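PDB 6XEP: thiamine-monophosphate kinase from Stenotrophomonas maltophilia, which probably catalyses the ATP-dependent phosphorylation of thiamine monophosphate to thiamine diphosphate, the active form of vitamin B1. Local coordinates for residues A230-I235 against E277-A282. Sequence-based numbering, arbitrary orientation.
Sequences ADLGHI and ELCFTA
In the C-terminal, PurM-like half of the kinase, helix 228-239 packs on one face of a mixed β-sheet, and Leu-232 and Ile-235 make its contact with Cys-279 and Thr-281 of strand 277-282. The axes of the two short segments approach to 9.4 Å and cross at -33°, with the two chains running in broadly the same direction. No hydrogen bond crosses the interface; the contact is van der Waals packing among buried residues. Leu-232 extends CG anti to its own nitrogen (chi1 -178°), which carries CD1 across to the thiol of Cys-279, 4.0 Å from SG. One turn further on, Ile-235 uses two branches. Its CD1 reaches the strand backbone, 4.0 Å from Cys-279 O, while CG2 meets Thr-281 CG2 tip to tip at 4.2 Å. Ile-235 CD1 stays 4.8 Å from Cys-279 SG, so the sulfur's contact is with Leu-232.

Strand 277-282 runs between strands 220-224 and 161-165, antiparallel to each, and its alternation sorts the side chains: Cys-279 and Thr-281 point to the helix, whereas Phe-280 points away and its ring meets that of Trp-163 nearly parallel. Thr-281 divides its two branches, turning CG2 to the isoleucine while OG1 hydrogen-bonds to Asp-160. Leu-232 also touches Ala-243 and Val-245, so the helix spans strands that are not adjacent in the sheet. Near the start of the helix, Asp-231 OD2 accepts hydrogen bonds from the backbone nitrogens of Ser-225 and Asp-226, residues just after strand 220-224 that are predicted to bind ATP and magnesium respectively.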
loop_
_atom_site.group_PDB
_atom_site.type_symbol
_atom_site.label_atom_id
_atom_site.label_comp_id
_atom_site.label_asym_id
_atom_site.label_seq_id
_atom_site.Cartn_x
_atom_site.Cartn_y
_atom_site.Cartn_z
ATOM N N ALA A 230 -13.305 -0.466 22.685
ATOM C CA ALA A 230 -13.672 -0.222 21.296
ATOM C C ALA A 230 -13.562 -1.500 20.477
ATOM O O ALA A 230 -14.484 -1.850 19.732
ATOM C CB ALA A 230 -12.777 0.874 20.704
ATOM N N ASP A 231 -12.460 -2.236 20.643
ATOM C CA ASP A 231 -12.211 -3.403 19.805
ATOM C C ASP A 231 -13.046 -4.603 20.239
ATOM O O ASP A 231 -13.616 -5.303 19.391
ATOM C CB ASP A 231 -10.710 -3.710 19.798
ATOM C CG ASP A 231 -9.931 -2.698 18.961
ATOM O OD1 ASP A 231 -10.274 -2.532 17.771
ATOM O OD2 ASP A 231 -9.034 -2.030 19.500
ATOM N N LEU A 232 -13.176 -4.843 21.542
ATOM C CA LEU A 232 -14.132 -5.859 21.971
ATOM C C LEU A 232 -15.541 -5.486 21.539
ATOM O O LEU A 232 -16.352 -6.364 21.225
ATOM C CB LEU A 232 -14.071 -6.019 23.487
ATOM C CG LEU A 232 -14.947 -7.065 24.136
ATOM C CD1 LEU A 232 -14.732 -8.398 23.452
ATOM C CD2 LEU A 232 -14.559 -7.120 25.613
ATOM N N GLY A 233 -15.827 -4.188 21.494
ATOM C CA GLY A 233 -17.085 -3.704 20.941
ATOM C C GLY A 233 -17.387 -4.217 19.553
ATOM O O GLY A 233 -18.543 -4.484 19.222
ATOM N N HIS A 234 -16.360 -4.333 18.704
ATOM C CA HIS A 234 -16.574 -4.924 17.386
ATOM C C HIS A 234 -16.991 -6.391 17.494
ATOM O O HIS A 234 -17.864 -6.844 16.749
ATOM C CB HIS A 234 -15.311 -4.816 16.526
ATOM C CG HIS A 234 -14.848 -3.416 16.301
ATOM N ND1 HIS A 234 -15.718 -2.371 16.086
ATOM C CD2 HIS A 234 -13.601 -2.886 16.258
ATOM C CE1 HIS A 234 -15.028 -1.254 15.923
ATOM N NE2 HIS A 234 -13.741 -1.541 16.020
ATOM N N ILE A 235 -16.384 -7.154 18.407
ATOM C CA ILE A 235 -16.823 -8.544 18.568
ATOM C C ILE A 235 -18.280 -8.598 19.023
ATOM O O ILE A 235 -19.090 -9.374 18.500
ATOM C CB ILE A 235 -15.908 -9.307 19.545
ATOM C CG1 ILE A 235 -14.514 -9.490 18.943
ATOM C CG2 ILE A 235 -16.495 -10.692 19.843
ATOM C CD1 ILE A 235 -13.595 -10.353 19.805
ATOM N N GLU A 277 -2.379 -5.927 21.100
ATOM C CA GLU A 277 -2.615 -7.239 21.683
ATOM C C GLU A 277 -3.786 -7.890 20.958
ATOM O O GLU A 277 -4.445 -7.258 20.141
ATOM C CB GLU A 277 -2.889 -7.110 23.188
ATOM C CG GLU A 277 -1.688 -6.555 23.951
ATOM C CD GLU A 277 -0.513 -7.548 24.058
ATOM O OE1 GLU A 277 -0.581 -8.682 23.514
ATOM O OE2 GLU A 277 0.494 -7.198 24.715
ATOM N N LEU A 278 -4.027 -9.173 21.232
ATOM C CA LEU A 278 -5.159 -9.882 20.639
ATOM C C LEU A 278 -6.190 -10.173 21.720
ATOM O O LEU A 278 -5.839 -10.688 22.782
ATOM C CB LEU A 278 -4.724 -11.203 19.996
ATOM C CG LEU A 278 -3.940 -11.147 18.694
ATOM C CD1 LEU A 278 -3.785 -12.576 18.128
ATOM C CD2 LEU A 278 -4.655 -10.254 17.695
ATOM N N CYS A 279 -7.449 -9.856 21.447
ATOM C CA CYS A 279 -8.561 -10.212 22.331
ATOM C C CYS A 279 -9.387 -11.269 21.625
ATOM O O CYS A 279 -9.702 -11.117 20.435
ATOM C CB CYS A 279 -9.412 -8.979 22.664
ATOM S SG CYS A 279 -10.869 -9.333 23.652
ATOM N N PHE A 280 -9.707 -12.363 22.326
ATOM C CA PHE A 280 -10.464 -13.429 21.679
ATOM C C PHE A 280 -11.458 -14.043 22.650
ATOM O O PHE A 280 -11.395 -13.830 23.863
ATOM C CB PHE A 280 -9.545 -14.512 21.077
ATOM C CG PHE A 280 -8.600 -15.143 22.058
ATOM C CD1 PHE A 280 -7.411 -14.517 22.397
ATOM C CD2 PHE A 280 -8.884 -16.393 22.607
ATOM C CE1 PHE A 280 -6.517 -15.104 23.279
ATOM C CE2 PHE A 280 -7.997 -17.001 23.495
ATOM C CZ PHE A 280 -6.803 -16.347 23.832
ATOM N N THR A 281 -12.404 -14.794 22.094
ATOM C CA THR A 281 -13.356 -15.534 22.899
ATOM C C THR A 281 -13.186 -17.019 22.600
ATOM O O THR A 281 -12.772 -17.400 21.494
ATOM C CB THR A 281 -14.815 -15.076 22.641
ATOM O OG1 THR A 281 -15.363 -15.748 21.497
ATOM C CG2 THR A 281 -14.896 -13.557 22.447
ATOM N N ALA A 282 -13.464 -17.840 23.613
ATOM C CA ALA A 282 -13.295 -19.283 23.532
ATOM C C ALA A 282 -14.315 -19.962 24.436
ATOM O O ALA A 282 -14.727 -19.408 25.460
ATOM C CB ALA A 282 -11.878 -19.723 23.945
#